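Local structure of SusD superfamily protein (Bacteroides thetaiotaomicron, 3MCX) at residues Ala276-Tyr280 with Ala281-Thr285; Gly323-Ala326 with Ala327-His330; Ser436-Leu439 with Glu440-Ala444. The protein is of unknown function but, as a zinc-binding member of the SusD family in the outer membrane, probably helps capture glycans at the cell surface. One frame throughout, in Å; residues are numbered along the deposited sequence.

Contact 1. Residues Ala276-Tyr280 with Ala281-Thr285; sequences APMVY and ANEAT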
loop_
_atom_site.group_PDB
_atom_site.type_symbol
_atom_site.label_atom_id
_atom_site.label_comp_id
_atom_site.label_asym_id
_atom_site.label_seq_id
_atom_site.Cartn_x
_atom_site.Cartn_y
_atom_site.Cartn_z
ATOM N N ALA A 276 6.189 -5.146 9.062
ATOM C CA ALA A 276 6.708 -5.629 7.792
ATOM C C ALA A 276 8.222 -5.677 7.745
ATOM O O ALA A 276 8.762 -6.623 7.200
ATOM C CB ALA A 276 6.120 -4.852 6.579
ATOM N N PRO A 277 8.920 -4.642 8.236
ATOM C CA PRO A 277 10.374 -4.679 8.144
ATOM C C PRO A 277 10.985 -5.907 8.844
ATOM O O PRO A 277 11.910 -6.527 8.303
ATOM C CB PRO A 277 10.800 -3.342 8.748
ATOM C CG PRO A 277 9.672 -2.433 8.352
ATOM C CD PRO A 277 8.426 -3.297 8.594
HETATM N N MSE A 278 10.472 -6.296 10.011
HETATM C CA MSE A 278 10.949 -7.487 10.685
HETATM C C MSE A 278 10.497 -8.753 9.963
HETATM O O MSE A 278 11.213 -9.753 9.951
HETATM C CB MSE A 278 10.524 -7.511 12.159
HETATM C CG MSE A 278 11.371 -6.610 13.017
HETATM SE SE MSE A 278 13.288 -6.882 12.949
HETATM C CE MSE A 278 13.315 -8.743 13.343
ATOM N N VAL A 279 9.316 -8.705 9.359
ATOM C CA VAL A 279 8.833 -9.883 8.638
ATOM C C VAL A 279 9.621 -10.104 7.334
ATOM O O VAL A 279 9.738 -11.238 6.876
ATOM C CB VAL A 279 7.291 -9.836 8.483
ATOM C CG1 VAL A 279 6.731 -11.097 7.733
ATOM C CG2 VAL A 279 6.663 -9.688 9.881
ATOM N N TYR A 280 10.237 -9.052 6.811
ATOM C CA TYR A 280 11.184 -9.176 5.687
ATOM C C TYR A 280 12.622 -9.434 6.145
ATOM O O TYR A 280 13.500 -9.643 5.310
ATOM C CB TYR A 280 11.206 -7.847 4.877
ATOM C CG TYR A 280 10.110 -7.676 3.851
ATOM C CD1 TYR A 280 10.111 -8.429 2.676
ATOM C CD2 TYR A 280 9.094 -6.731 4.029
ATOM C CE1 TYR A 280 9.119 -8.285 1.706
ATOM C CE2 TYR A 280 8.092 -6.586 3.070
ATOM C CZ TYR A 280 8.106 -7.367 1.928
ATOM O OH TYR A 280 7.088 -7.233 1.014
ATOM N N ALA A 281 12.909 -9.389 7.455
ATOM C CA ALA A 281 14.281 -9.281 7.920
ATOM C C ALA A 281 15.115 -10.503 7.592
ATOM O O ALA A 281 14.610 -11.628 7.498
ATOM C CB ALA A 281 14.299 -9.041 9.446
ATOM N N ASN A 282 16.392 -10.224 7.434
ATOM C CA ASN A 282 17.447 -11.193 7.139
ATOM C C ASN A 282 18.222 -11.349 8.430
ATOM O O ASN A 282 19.185 -10.624 8.714
ATOM C CB ASN A 282 18.263 -10.654 5.974
ATOM C CG ASN A 282 19.228 -11.634 5.390
ATOM O OD1 ASN A 282 19.428 -12.748 5.897
ATOM N ND2 ASN A 282 19.852 -11.221 4.258
ATOM N N GLU A 283 17.763 -12.306 9.239
ATOM C CA GLU A 283 18.129 -12.366 10.657
ATOM C C GLU A 283 19.296 -13.307 10.909
ATOM O O GLU A 283 19.486 -14.295 10.188
ATOM C CB GLU A 283 16.918 -12.863 11.472
ATOM C CG GLU A 283 15.655 -12.038 11.329
ATOM C CD GLU A 283 14.430 -12.785 11.782
ATOM O OE1 GLU A 283 14.021 -13.735 11.088
ATOM O OE2 GLU A 283 13.860 -12.390 12.843
ATOM N N ALA A 284 20.094 -13.040 11.946
ATOM C CA ALA A 284 21.195 -13.909 12.295
ATOM C C ALA A 284 20.723 -15.259 12.839
ATOM O O ALA A 284 21.434 -16.246 12.767
ATOM C CB ALA A 284 22.123 -13.212 13.304
ATOM N N THR A 285 19.517 -15.267 13.414
ATOM C CA THR A 285 18.821 -16.504 13.799
ATOM C C THR A 285 17.394 -16.325 13.288
ATOM O O THR A 285 16.756 -15.296 13.550
ATOM C CB THR A 285 18.822 -16.718 15.339
ATOM O OG1 THR A 285 20.159 -16.868 15.807
ATOM C CG2 THR A 285 18.024 -17.981 15.740
#
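The amide N of Ala281 reaches back to the carbonyl O of Met278 at 3.0 Å, with a fairly straight N-H...O angle of 158°. The bond closes a type I beta-turn over Val279 and Tyr280 that overlaps the last residues of the short helix beginning at Ala276, in which Tyr280 N still meets Ala276 O at 2.9 Å. Going from Tyr280 N on Ala276 O to Ala281 N on Met278 O, the chain steps from four-residue to three-residue spacing before it straightens. From Ala281 to Glu283 the backbone runs extended.

Side chains cover the turn on one flank. The methyl of Ala281 sits 3.2 Å from Met278 O. Met278, a selenomethionine, has CG beside its backbone N (chi1 -78°) and bends twice more, a fold that curls its terminal CE round to within 4.0 Å of Ala281 CB. Tyr280 goes the other way, its side chain packing on Leu291 and Leu335.

Asn282 ties the extended part to the zinc-binding region: its side-chain amide pairs with the backbones of Val317 and Glu315, the latter a zinc ligand. Glu283 gives its carboxylate to the amide N-H groups of Asp287, Trp288 and Asn289 further along the loop. The Met278 and Glu283 side chains cross at about a right angle, with Met278 CE 3.7 Å from Glu283 OE2.

Contact 2. Residues Gly323-Ala326 with Ala327-His330; sequences GLPA and AAMH. With ZN (zinc ion), chain D.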
loop_
_atom_site.group_PDB
_atom_site.type_symbol
_atom_site.label_atom_id
_atom_site.label_comp_id
_atom_site.label_asym_id
_atom_site.label_seq_id
_atom_site.Cartn_x
_atom_site.Cartn_y
_atom_site.Cartn_z
ATOM N N GLY A 323 16.191 -22.933 6.983
ATOM C CA GLY A 323 14.892 -22.272 7.142
ATOM C C GLY A 323 14.305 -21.738 5.841
ATOM O O GLY A 323 13.179 -21.225 5.802
ATOM N N LEU A 324 15.062 -21.890 4.752
ATOM C CA LEU A 324 14.580 -21.515 3.421
ATOM C C LEU A 324 14.171 -22.768 2.664
ATOM O O LEU A 324 14.715 -23.824 2.855
ATOM C CB LEU A 324 15.679 -20.801 2.620
ATOM C CG LEU A 324 15.979 -19.375 3.020
ATOM C CD1 LEU A 324 17.277 -18.906 2.341
ATOM C CD2 LEU A 324 14.859 -18.431 2.660
ATOM N N PRO A 325 13.247 -22.608 1.707
ATOM C CA PRO A 325 13.067 -23.701 0.759
ATOM C C PRO A 325 14.417 -24.089 0.152
ATOM O O PRO A 325 15.206 -23.189 -0.152
ATOM C CB PRO A 325 12.146 -23.073 -0.288
ATOM C CG PRO A 325 11.379 -22.065 0.443
ATOM C CD PRO A 325 12.351 -21.474 1.450
ATOM N N ALA A 326 14.692 -25.371 -0.043
ATOM C CA ALA A 326 16.000 -25.839 -0.526
ATOM C C ALA A 326 16.439 -25.094 -1.799
ATOM O O ALA A 326 17.572 -24.664 -1.904
ATOM C CB ALA A 326 16.007 -27.369 -0.782
ATOM N N ALA A 327 15.523 -24.900 -2.750
ATOM C CA ALA A 327 15.901 -24.232 -4.005
ATOM C C ALA A 327 16.286 -22.754 -3.840
ATOM O O ALA A 327 16.982 -22.179 -4.699
ATOM C CB ALA A 327 14.764 -24.371 -5.061
ATOM N N ALA A 328 15.897 -22.139 -2.722
ATOM C CA ALA A 328 16.211 -20.734 -2.437
ATOM C C ALA A 328 17.460 -20.552 -1.562
ATOM O O ALA A 328 17.832 -19.411 -1.332
ATOM C CB ALA A 328 15.023 -20.059 -1.724
HETATM N N MSE A 329 18.044 -21.647 -1.086
HETATM C CA MSE A 329 19.082 -21.602 -0.019
HETATM C C MSE A 329 20.107 -20.482 -0.207
HETATM O O MSE A 329 20.360 -19.670 0.770
HETATM C CB MSE A 329 19.787 -22.938 0.103
HETATM C CG MSE A 329 20.838 -22.975 1.216
HETATM SE SE MSE A 329 21.668 -24.670 1.488
HETATM C CE MSE A 329 20.393 -25.391 2.706
ATOM N N HIS A 330 20.702 -20.402 -1.401
ATOM C CA HIS A 330 21.765 -19.412 -1.691
ATOM C C HIS A 330 21.259 -18.303 -2.681
ATOM O O HIS A 330 22.086 -17.521 -3.205
ATOM C CB HIS A 330 23.076 -20.073 -2.114
ATOM C CG HIS A 330 23.628 -20.974 -1.057
ATOM N ND1 HIS A 330 24.426 -20.533 -0.003
ATOM C CD2 HIS A 330 23.479 -22.309 -0.891
ATOM C CE1 HIS A 330 24.708 -21.571 0.768
ATOM N NE2 HIS A 330 24.169 -22.656 0.241
HETATM ZN ZN ZN D . 25.449 -18.871 0.216
#
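Leu324 points its side chain at the turn that follows it, and CD1 comes to rest against two successive carbonyls, 3.5 Å from Met329 O and 3.7 Å from Ala328 O. The branch gets there because CG stands beside the backbone N (chi1 -75°) and the rest of the chain runs on extended. The backbone that it faces makes a short 3-10 turn: Ala328 N bonds to Pro325 O at 2.9 Å and Met329 N to Ala326 O at 3.2 Å. The Ala328 methyl is set beside the proline, 4.4 Å from Pro325 CD, whereas Met329, a selenomethionine, lays its CB against Ala326 O and sends CG off anti to its own N (chi1 -178°).

His330 faces away from all of this. Its ND1 binds the zinc ion at 2.0 Å, and Glu315 and Glu319 supply the other protein ligands. The turn thus delivers a histidine to a metal that also grips the earlier part of the same loop. That loop joins strand 313-314 to strand 334-335; Leu324 packs on Val333 just before the second strand, and Pro325 and Ala328 lean on Trp437, ahead of helix 441-444.

Contact 3. Residues Ser436-Leu439 with Glu440-Ala444; sequences SWHL and ETLKA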
loop_
_atom_site.group_PDB
_atom_site.type_symbol
_atom_site.label_atom_id
_atom_site.label_comp_id
_atom_site.label_asym_id
_atom_site.label_seq_id
_atom_site.Cartn_x
_atom_site.Cartn_y
_atom_site.Cartn_z
ATOM N N SER A 436 10.168 -21.639 -8.640
ATOM C CA SER A 436 10.414 -22.984 -8.133
ATOM C C SER A 436 10.426 -23.126 -6.611
ATOM O O SER A 436 10.377 -24.273 -6.129
ATOM C CB SER A 436 11.710 -23.569 -8.715
ATOM O OG SER A 436 12.827 -22.898 -8.203
ATOM N N TRP A 437 10.526 -22.024 -5.869
ATOM C CA TRP A 437 10.434 -22.116 -4.418
ATOM C C TRP A 437 9.161 -21.590 -3.806
ATOM O O TRP A 437 9.075 -21.462 -2.594
ATOM C CB TRP A 437 11.681 -21.581 -3.712
ATOM C CG TRP A 437 12.110 -20.147 -4.016
ATOM C CD1 TRP A 437 11.700 -19.023 -3.399
ATOM C CD2 TRP A 437 13.101 -19.737 -4.977
ATOM N NE1 TRP A 437 12.343 -17.926 -3.912
ATOM C CE2 TRP A 437 13.194 -18.335 -4.898
ATOM C CE3 TRP A 437 13.919 -20.422 -5.889
ATOM C CZ2 TRP A 437 14.092 -17.603 -5.672
ATOM C CZ3 TRP A 437 14.802 -19.692 -6.677
ATOM C CH2 TRP A 437 14.878 -18.300 -6.564
ATOM N N HIS A 438 8.130 -21.332 -4.608
ATOM C CA HIS A 438 6.833 -21.132 -4.023
ATOM C C HIS A 438 6.477 -22.332 -3.176
ATOM O O HIS A 438 6.862 -23.490 -3.448
ATOM C CB HIS A 438 5.793 -20.877 -5.104
ATOM C CG HIS A 438 5.791 -19.460 -5.583
ATOM N ND1 HIS A 438 5.285 -18.413 -4.833
ATOM C CD2 HIS A 438 6.243 -18.913 -6.742
ATOM C CE1 HIS A 438 5.439 -17.278 -5.502
ATOM N NE2 HIS A 438 6.000 -17.562 -6.678
ATOM N N LEU A 439 5.685 -22.058 -2.144
ATOM C CA LEU A 439 5.395 -23.110 -1.191
ATOM C C LEU A 439 4.465 -24.168 -1.765
ATOM O O LEU A 439 3.568 -23.854 -2.551
ATOM C CB LEU A 439 4.776 -22.554 0.076
ATOM C CG LEU A 439 5.630 -21.536 0.780
ATOM C CD1 LEU A 439 5.017 -21.173 2.182
ATOM C CD2 LEU A 439 7.090 -21.944 0.893
ATOM N N GLU A 440 4.614 -25.401 -1.301
ATOM C CA GLU A 440 3.764 -26.492 -1.753
ATOM C C GLU A 440 2.311 -26.301 -1.329
ATOM O O GLU A 440 1.400 -26.867 -1.917
ATOM C CB GLU A 440 4.286 -27.852 -1.283
ATOM C CG GLU A 440 5.623 -28.273 -1.925
ATOM C CD GLU A 440 5.593 -28.294 -3.445
ATOM O OE1 GLU A 440 4.621 -28.855 -3.992
ATOM O OE2 GLU A 440 6.556 -27.761 -4.070
ATOM N N THR A 441 2.077 -25.529 -0.285
ATOM C CA THR A 441 0.707 -25.252 0.129
ATOM C C THR A 441 -0.146 -24.586 -0.956
ATOM O O THR A 441 -1.379 -24.684 -0.904
ATOM C CB THR A 441 0.684 -24.335 1.374
ATOM O OG1 THR A 441 1.544 -23.209 1.152
ATOM C CG2 THR A 441 1.106 -25.111 2.632
ATOM N N LEU A 442 0.463 -23.911 -1.937
ATOM C CA LEU A 442 -0.340 -23.314 -3.029
ATOM C C LEU A 442 -1.055 -24.391 -3.853
ATOM O O LEU A 442 -2.103 -24.122 -4.443
ATOM C CB LEU A 442 0.517 -22.490 -3.976
ATOM C CG LEU A 442 1.293 -21.316 -3.390
ATOM C CD1 LEU A 442 1.892 -20.433 -4.482
ATOM C CD2 LEU A 442 0.370 -20.447 -2.454
ATOM N N LYS A 443 -0.508 -25.596 -3.940
ATOM C CA LYS A 443 -1.184 -26.697 -4.630
ATOM C C LYS A 443 -2.448 -27.118 -3.880
ATOM O O LYS A 443 -3.519 -27.099 -4.455
ATOM C CB LYS A 443 -0.237 -27.888 -4.842
ATOM C CG LYS A 443 0.865 -27.506 -5.800
ATOM C CD LYS A 443 1.906 -28.587 -6.088
ATOM C CE LYS A 443 3.014 -28.023 -7.007
ATOM N NZ LYS A 443 3.988 -27.040 -6.381
ATOM N N ALA A 444 -2.320 -27.425 -2.586
ATOM C CA ALA A 444 -3.478 -27.856 -1.780
ATOM C C ALA A 444 -4.528 -26.748 -1.665
ATOM O O ALA A 444 -5.738 -27.009 -1.635
ATOM C CB ALA A 444 -3.014 -28.273 -0.364
HETATM O O HOH W 1 6.781 -24.998 -5.751
HETATM O O HOH W 2 8.611 -26.335 -2.994
HETATM O O HOH W 3 3.450 -24.362 -5.305
#
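Leu442 sets its CD1 methyl 4.0 Å from both CB and ND1 of His438, the two side chains meeting at a slant on the buried flank of the turn. The imidazole has little freedom to rotate, since ND1 is hydrogen-bonded to Tyr72 and NE2 to Asp296 on helix 295-301. Close by, Leu439 and Thr441 lie side by side and point the same way. Thr441 OG1, placed between the backbone N and the carbonyl carbon (chi1 49°), comes 3.5 Å from Leu439 CB while its polar partner is Glu73.

Leu439 O marks the divide. It accepts Leu442 N at 3.2 Å, closing a 3-10-like (type III) turn over Glu440 and Thr441 that leads into the weakly bonded helix 441-444, and the next bond, Lys443 N to Glu440 O, keeps the same three-residue spacing.

Another flank is polar and watery. A water donates to Leu439 O and accepts from Lys443 NZ, tying the carbonyl to the lysine as well as to the turn. Lys443 NZ also makes a salt bridge to Glu440 OE1 at 3.1 Å, approaching from above the carboxylate plane. Glu440, bent at chi2 (-56°), turns OE2 to where a water links it to the preceding chain, donating both to His438 O at 2.8 Å and to Glu440 OE2 at 3.2 Å.

The three contacts come in series along the chain, all in the SusD-like part of the protein and all local turns. Contacts 1 and 2 have centres about 16 Å apart and do not touch, yet both touch on the same zinc site: 327-330 supplies a ligand, and Asn282 bonds the backbone O of another ligand, Glu315. Contacts 2 and 3, about 13 Å apart between centres, meet directly, with Ala328 CB 3.7 Å from Trp437 CG. Contact 3, centred about 22 Å from the centre of contact 1, lies away from the known metal sites. The loop between strands 313-314 and 334-335 thus bridges the other two, bonding Asn282 through Glu315 and Val317 and packing on Trp437 through Pro325 and Ala328.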